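Local structure of molybdenum-binding-protein (Azotobacter vinelandii, 1H9M) at residues Ala8-Lys13 with Glu109-Val114; Pro65-Met70 with Ala132-Ser137. The protein binds molybdate in the cytoplasm and probably takes part in molybdenum homeostasis by storing or buffering the ion. All blocks are in the same frame, centred on the assembly; numbering follows the deposited sequence. Where two conformers were deposited one is given.

Overall arrangement
The two contacts join the two TOBE domains of the chain, and their centres lie 10 Å apart. Contact 2 pairs strand 68-70 with strand 129-134 at what is, within this chain, one margin of a five-stranded antiparallel sheet; contact 1 approaches strand 109-115, the opposite outer strand of that sheet. The two margins nevertheless meet, as expected for a curled sheet of the OB clan: Ser112 OG lies 2.8 Å from Val67 O, a probable hydrogen bond, and Ile110 CD1 packs on Ile134 CD1 at 3.5 Å. Molybdate ions flank both contacts at subunit interfaces: Arg9 and Val114 border two different ions, and Ala136 donates its backbone N-H to a third.

Contact 1. Residues Ala8-Lys13 with Glu109-Val114; sequences ARNVFK and EITSMV. With MOO (molybdate ion), chain E; MOO (molybdate ion), chain B.
Asn10 OD1 accepts two bonds, from Thr111 N at 2.7 Å and from water 1 at 3.1 Å. This carboxamide bridges strands of the two TOBE domains, members of the OB clan, where the axes of the short strand segments come no closer than 7.4 Å. Thr111 N sits in the carbonyl plane on a lone pair, at a C=O...N angle of 127°. The other end of the amide returns the bond: Asn10 ND2 donates to Thr111 O at 2.9 Å, only 5° out of the amide plane, so the side chain mimics a peptide facing Thr111. ND2 also donates to Val62 O, which, with the Thr111 bonds, fixes the rotation of the amide. Water 1 continues to Thr111 OG1, whose further partner is Thr101 OG1. One residue earlier, Arg9 CB rests on Thr111 CB, while Arg9 N gives a 2.9 Å bond to O2 of the chain E molybdate. Ser7, Lys63 and Ala64 of the same chain, with Thr115 of the second subunit, complete that site. On the other flank, Phe12 has CG anti to its carbonyl carbon (chi1 -50°), which brings its ring edge against Ile110: CZ meets CD1 at 3.6 Å, near the ring plane.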
loop_
_atom_site.group_PDB
_atom_site.type_symbol
_atom_site.label_atom_id
_atom_site.label_comp_id
_atom_site.label_asym_id
_atom_site.label_seq_id
_atom_site.Cartn_x
_atom_site.Cartn_y
_atom_site.Cartn_z
ATOM N N ALA A 8 12.453 -1.717 4.276
ATOM C CA ALA A 8 11.955 -2.497 3.124
ATOM C C ALA A 8 12.924 -3.637 2.813
ATOM O O ALA A 8 14.099 -3.427 2.493
ATOM C CB ALA A 8 11.794 -1.682 1.865
ATOM N N ARG A 9 12.302 -4.811 2.630
ATOM C CA ARG A 9 13.107 -5.975 2.324
ATOM C C ARG A 9 13.546 -6.012 0.859
ATOM O O ARG A 9 14.377 -6.882 0.588
ATOM C CB ARG A 9 12.335 -7.260 2.651
ATOM C CG ARG A 9 11.853 -7.357 4.100
ATOM C CD ARG A 9 13.046 -7.506 5.056
ATOM N NE ARG A 9 13.597 -6.207 5.404
ATOM C CZ ARG A 9 14.828 -6.014 5.870
ATOM N NH1 ARG A 9 15.549 -7.116 6.043
ATOM N NH2 ARG A 9 15.282 -4.818 6.151
ATOM N N ASN A 10 12.914 -5.265 -0.031
ATOM C CA ASN A 10 13.289 -5.282 -1.447
ATOM C C ASN A 10 13.864 -3.969 -1.873
ATOM O O ASN A 10 13.171 -2.944 -1.918
ATOM C CB ASN A 10 11.974 -5.536 -2.234
ATOM C CG ASN A 10 11.367 -6.857 -1.729
ATOM O OD1 ASN A 10 12.057 -7.894 -1.723
ATOM N ND2 ASN A 10 10.157 -6.750 -1.208
ATOM N N VAL A 11 15.171 -4.016 -2.280
ATOM C CA VAL A 11 15.814 -2.782 -2.774
ATOM C C VAL A 11 16.521 -3.218 -4.068
ATOM O O VAL A 11 17.489 -3.968 -3.954
ATOM C CB VAL A 11 16.796 -2.145 -1.780
ATOM C CG1 VAL A 11 17.474 -0.915 -2.440
ATOM C CG2 VAL A 11 16.096 -1.647 -0.510
ATOM N N PHE A 12 15.956 -2.888 -5.213
ATOM C CA PHE A 12 16.474 -3.343 -6.493
ATOM C C PHE A 12 17.238 -2.222 -7.198
ATOM O O PHE A 12 16.713 -1.132 -7.392
ATOM C CB PHE A 12 15.380 -3.817 -7.411
ATOM C CG PHE A 12 14.385 -4.795 -6.849
ATOM C CD1 PHE A 12 13.129 -4.381 -6.473
ATOM C CD2 PHE A 12 14.698 -6.147 -6.759
ATOM C CE1 PHE A 12 12.200 -5.282 -5.991
ATOM C CE2 PHE A 12 13.770 -7.053 -6.263
ATOM C CZ PHE A 12 12.521 -6.622 -5.890
ATOM N N LYS A 13 18.399 -2.558 -7.778
ATOM C CA LYS A 13 19.108 -1.563 -8.583
ATOM C C LYS A 13 18.738 -1.649 -10.050
ATOM O O LYS A 13 18.496 -2.708 -10.622
ATOM C CB LYS A 13 20.630 -1.775 -8.433
ATOM C CG LYS A 13 21.163 -1.418 -7.055
ATOM C CD LYS A 13 22.652 -1.686 -6.938
ATOM C CE LYS A 13 23.130 -1.746 -5.492
ATOM N NZ LYS A 13 24.564 -2.169 -5.422
ATOM N N GLU A 109 16.643 -11.538 -5.447
ATOM C CA GLU A 109 15.651 -12.144 -4.550
ATOM C C GLU A 109 14.487 -11.158 -4.310
ATOM O O GLU A 109 14.821 -9.979 -4.246
ATOM C CB GLU A 109 16.251 -12.366 -3.164
ATOM C CG GLU A 109 17.305 -13.444 -3.042
ATOM C CD GLU A 109 17.770 -13.623 -1.610
ATOM O OE1 GLU A 109 17.216 -12.997 -0.679
ATOM O OE2 GLU A 109 18.700 -14.429 -1.398
ATOM N N ILE A 110 13.275 -11.643 -4.025
ATOM C CA ILE A 110 12.223 -10.652 -3.673
ATOM C C ILE A 110 11.476 -11.243 -2.492
ATOM O O ILE A 110 11.294 -12.457 -2.500
ATOM C CB ILE A 110 11.239 -10.345 -4.813
ATOM C CG1 ILE A 110 10.093 -9.408 -4.358
ATOM C CG2 ILE A 110 10.632 -11.596 -5.376
ATOM C CD1 ILE A 110 9.504 -8.504 -5.412
ATOM N N THR A 111 11.178 -10.457 -1.447
ATOM C CA THR A 111 10.517 -11.026 -0.292
ATOM C C THR A 111 9.091 -10.447 -0.231
ATOM O O THR A 111 8.884 -9.238 -0.407
ATOM C CB THR A 111 11.312 -10.608 0.942
ATOM O OG1 THR A 111 12.662 -11.162 0.794
ATOM C CG2 THR A 111 10.712 -11.109 2.241
ATOM N N SER A 112 8.186 -11.314 0.158
ATOM C CA SER A 112 6.769 -10.917 0.281
ATOM C C SER A 112 6.278 -11.329 1.643
ATOM O O SER A 112 6.773 -12.324 2.243
ATOM C CB SER A 112 5.951 -11.649 -0.810
ATOM O OG SER A 112 4.588 -11.616 -0.484
ATOM N N MET A 113 5.382 -10.577 2.277
ATOM C CA MET A 113 4.731 -10.952 3.528
ATOM C C MET A 113 3.291 -11.352 3.177
ATOM O O MET A 113 2.639 -10.459 2.658
ATOM C CB MET A 113 4.788 -9.858 4.578
ATOM C CG MET A 113 4.204 -10.207 5.960
ATOM S SD MET A 113 5.237 -11.376 6.829
ATOM C CE MET A 113 6.672 -10.424 7.261
ATOM N N VAL A 114 2.886 -12.591 3.356
ATOM C CA VAL A 114 1.501 -12.971 3.068
ATOM C C VAL A 114 0.901 -13.716 4.289
ATOM O O VAL A 114 1.617 -13.969 5.285
ATOM C CB VAL A 114 1.430 -13.905 1.845
ATOM C CG1 VAL A 114 1.964 -13.332 0.541
ATOM C CG2 VAL A 114 2.254 -15.159 2.154
HETATM MO MO MOO E . 9.506 -4.302 5.738
HETATM O O1 MOO E . 7.825 -4.639 6.240
HETATM O O2 MOO E . 9.796 -4.867 4.050
HETATM O O3 MOO E . 9.693 -2.543 5.938
HETATM O O4 MOO E . 10.512 -5.212 6.931
HETATM MO MO MOO B . -2.263 -11.597 1.475
HETATM O O1 MOO B . -1.270 -10.642 2.613
HETATM O O2 MOO B . -3.922 -10.903 1.336
HETATM O O3 MOO B . -1.352 -11.569 -0.053
HETATM O O4 MOO B . -2.288 -13.253 2.198
HETATM O O HOH W 1 14.286 -9.822 -0.773
#

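Contact 2. Residues Pro65-Met70 with Ala132-Ser137; sequences PWVLLM and AVIKAS. With MOO (molybdate ion), chain F.
Beyond the Leu68-Val133 pair the antiparallel ladder parts, and water 2 stands where Trp66 and Lys135 would form the next hydrogen-bonded pair. It donates to Trp66 O at 2.7 Å and accepts from Lys135 N at 2.9 Å. The CA-CA separation grows from 4.9 Å at Leu68-Val133 to 5.2 Å at Val67-Ile134, so the ladder opens toward this end. Strand 68-70, which follows the first lobe's strands in the chain, thus adds itself to what is, within this chain, the edge of the second sheet, while strand 140-143 joins the first sheet: the two lobes exchange end strands. Met70 carries the sheet on into a strand of the third subunit.

The direct pairing is a pair of backbone bonds, Leu68 N to Val133 O and Val133 N to Leu68 O, both 2.8 Å. Leu68 CB and Val133 CB stand side by side on one face, and Met70, bent at its last torsion, brings CE over Val133 CG2.

The two methyls of Val67 fork over strand 132-134. With CG1 anti to the backbone N (chi1 180°), that methyl meets Ala132 CB at 3.7 Å, and CG2 touches Ile134 CG1, the two side chains crossing at a slant. Shortened to an alanine, this residue loses both methyls, which is likely to open a gap against Ala132 and Ile134 between the lobes.

Past the water, Ala136 N donates almost straight to O1 of the chain F molybdate at 2.8 Å. Ser79, Arg81 and, from the third subunit, Thr43 and Ser46 also bind this ion. The chemistry therefore changes from an apolar, backbone-paired seam to the Ala136 N-H donor, joined by hydroxyls from outside the segment, which together suit an oxyanion.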
loop_
_atom_site.group_PDB
_atom_site.type_symbol
_atom_site.label_atom_id
_atom_site.label_comp_id
_atom_site.label_asym_id
_atom_site.label_seq_id
_atom_site.Cartn_x
_atom_site.Cartn_y
_atom_site.Cartn_z
ATOM N N PRO A 65 5.022 -6.410 2.714
ATOM C CA PRO A 65 3.573 -6.449 2.624
ATOM C C PRO A 65 2.956 -5.831 1.424
ATOM O O PRO A 65 1.706 -5.977 1.183
ATOM C CB PRO A 65 3.027 -5.763 3.908
ATOM C CG PRO A 65 4.205 -4.965 4.308
ATOM C CD PRO A 65 5.504 -5.635 3.919
ATOM N N TRP A 66 3.683 -5.200 0.488
ATOM C CA TRP A 66 3.169 -4.694 -0.717
ATOM C C TRP A 66 3.310 -5.696 -1.909
ATOM O O TRP A 66 2.771 -5.463 -2.972
ATOM C CB TRP A 66 3.936 -3.417 -1.034
ATOM C CG TRP A 66 3.976 -2.380 0.082
ATOM C CD1 TRP A 66 3.342 -2.380 1.320
ATOM C CD2 TRP A 66 4.702 -1.148 0.031
ATOM N NE1 TRP A 66 3.654 -1.227 2.028
ATOM C CE2 TRP A 66 4.490 -0.433 1.231
ATOM C CE3 TRP A 66 5.583 -0.640 -0.923
ATOM C CZ2 TRP A 66 5.137 0.787 1.481
ATOM C CZ3 TRP A 66 6.159 0.579 -0.673
ATOM C CH2 TRP A 66 5.961 1.323 0.527
ATOM N N VAL A 67 3.914 -6.855 -1.627
ATOM C CA VAL A 67 4.114 -7.829 -2.748
ATOM C C VAL A 67 3.119 -8.956 -2.686
ATOM O O VAL A 67 3.044 -9.601 -1.603
ATOM C CB VAL A 67 5.578 -8.384 -2.619
ATOM C CG1 VAL A 67 5.814 -9.382 -3.746
ATOM C CG2 VAL A 67 6.611 -7.240 -2.636
ATOM N N LEU A 68 2.359 -9.126 -3.768
ATOM C CA LEU A 68 1.452 -10.284 -3.743
ATOM C C LEU A 68 2.244 -11.488 -4.362
ATOM O O LEU A 68 3.199 -11.245 -5.069
ATOM C CB LEU A 68 0.312 -10.024 -4.684
ATOM C CG LEU A 68 -0.671 -8.939 -4.206
ATOM C CD1 LEU A 68 -0.073 -7.548 -4.296
ATOM C CD2 LEU A 68 -1.857 -9.000 -5.181
ATOM N N LEU A 69 1.778 -12.684 -4.021
ATOM C CA LEU A 69 2.364 -13.867 -4.681
ATOM C C LEU A 69 1.320 -14.581 -5.532
ATOM O O LEU A 69 0.175 -14.670 -5.100
ATOM C CB LEU A 69 2.951 -14.878 -3.693
ATOM C CG LEU A 69 4.188 -14.316 -2.939
ATOM C CD1 LEU A 69 4.536 -15.359 -1.828
ATOM C CD2 LEU A 69 5.382 -14.116 -3.820
ATOM N N MET A 70 1.706 -15.044 -6.723
ATOM C CA MET A 70 0.673 -15.733 -7.510
ATOM C C MET A 70 1.266 -17.059 -8.047
ATOM O O MET A 70 2.422 -16.993 -8.427
ATOM C CB MET A 70 0.141 -14.809 -8.599
ATOM C CG MET A 70 -0.795 -15.444 -9.638
ATOM S SD MET A 70 -1.343 -14.131 -10.780
ATOM C CE MET A 70 0.121 -13.720 -11.583
ATOM N N ALA A 132 5.970 -12.796 -8.189
ATOM C CA ALA A 132 5.726 -11.679 -7.223
ATOM C C ALA A 132 4.972 -10.652 -8.066
ATOM O O ALA A 132 5.382 -10.364 -9.176
ATOM C CB ALA A 132 7.043 -11.117 -6.760
ATOM N N VAL A 133 3.898 -10.105 -7.489
ATOM C CA VAL A 133 3.069 -9.113 -8.207
ATOM C C VAL A 133 3.078 -7.812 -7.420
ATOM O O VAL A 133 2.767 -7.853 -6.235
ATOM C CB VAL A 133 1.626 -9.645 -8.342
ATOM C CG1 VAL A 133 0.728 -8.589 -8.953
ATOM C CG2 VAL A 133 1.594 -10.915 -9.192
ATOM N N ILE A 134 3.486 -6.714 -8.090
ATOM C CA ILE A 134 3.571 -5.423 -7.350
ATOM C C ILE A 134 2.944 -4.325 -8.203
ATOM O O ILE A 134 3.175 -4.156 -9.390
ATOM C CB ILE A 134 5.042 -5.044 -7.147
ATOM C CG1 ILE A 134 5.841 -6.195 -6.529
ATOM C CG2 ILE A 134 5.192 -3.795 -6.262
ATOM C CD1 ILE A 134 7.338 -6.013 -6.565
ATOM N N LYS A 135 1.909 -3.679 -7.596
ATOM C CA LYS A 135 1.261 -2.554 -8.271
ATOM C C LYS A 135 2.269 -1.436 -8.399
ATOM O O LYS A 135 3.072 -1.092 -7.523
ATOM C CB LYS A 135 0.120 -2.122 -7.288
ATOM C CG LYS A 135 -0.940 -1.312 -8.080
ATOM C CD LYS A 135 -2.172 -1.039 -7.210
ATOM C CE LYS A 135 -2.913 0.147 -7.819
ATOM N NZ LYS A 135 -3.817 -0.205 -8.940
ATOM N N ALA A 136 2.180 -0.709 -9.557
ATOM C CA ALA A 136 3.108 0.371 -9.855
ATOM C C ALA A 136 3.128 1.483 -8.814
ATOM O O ALA A 136 4.175 2.098 -8.529
ATOM C CB ALA A 136 2.908 1.077 -11.217
ATOM N N SER A 137 1.991 1.731 -8.165
ATOM C CA SER A 137 1.907 2.772 -7.158
ATOM C C SER A 137 2.501 2.372 -5.826
ATOM O O SER A 137 2.515 3.224 -4.902
ATOM C CB SER A 137 0.429 3.218 -7.033
ATOM O OG SER A 137 -0.350 2.090 -6.702
HETATM MO MO MOO F . -1.254 -0.723 -11.789
HETATM O O1 MOO F . 0.341 -1.380 -11.543
HETATM O O2 MOO F . -2.596 -1.684 -11.112
HETATM O O3 MOO F . -1.366 0.804 -10.836
HETATM O O4 MOO F . -1.574 -0.166 -13.461
HETATM O O HOH W 2 1.285 -4.083 -4.804
#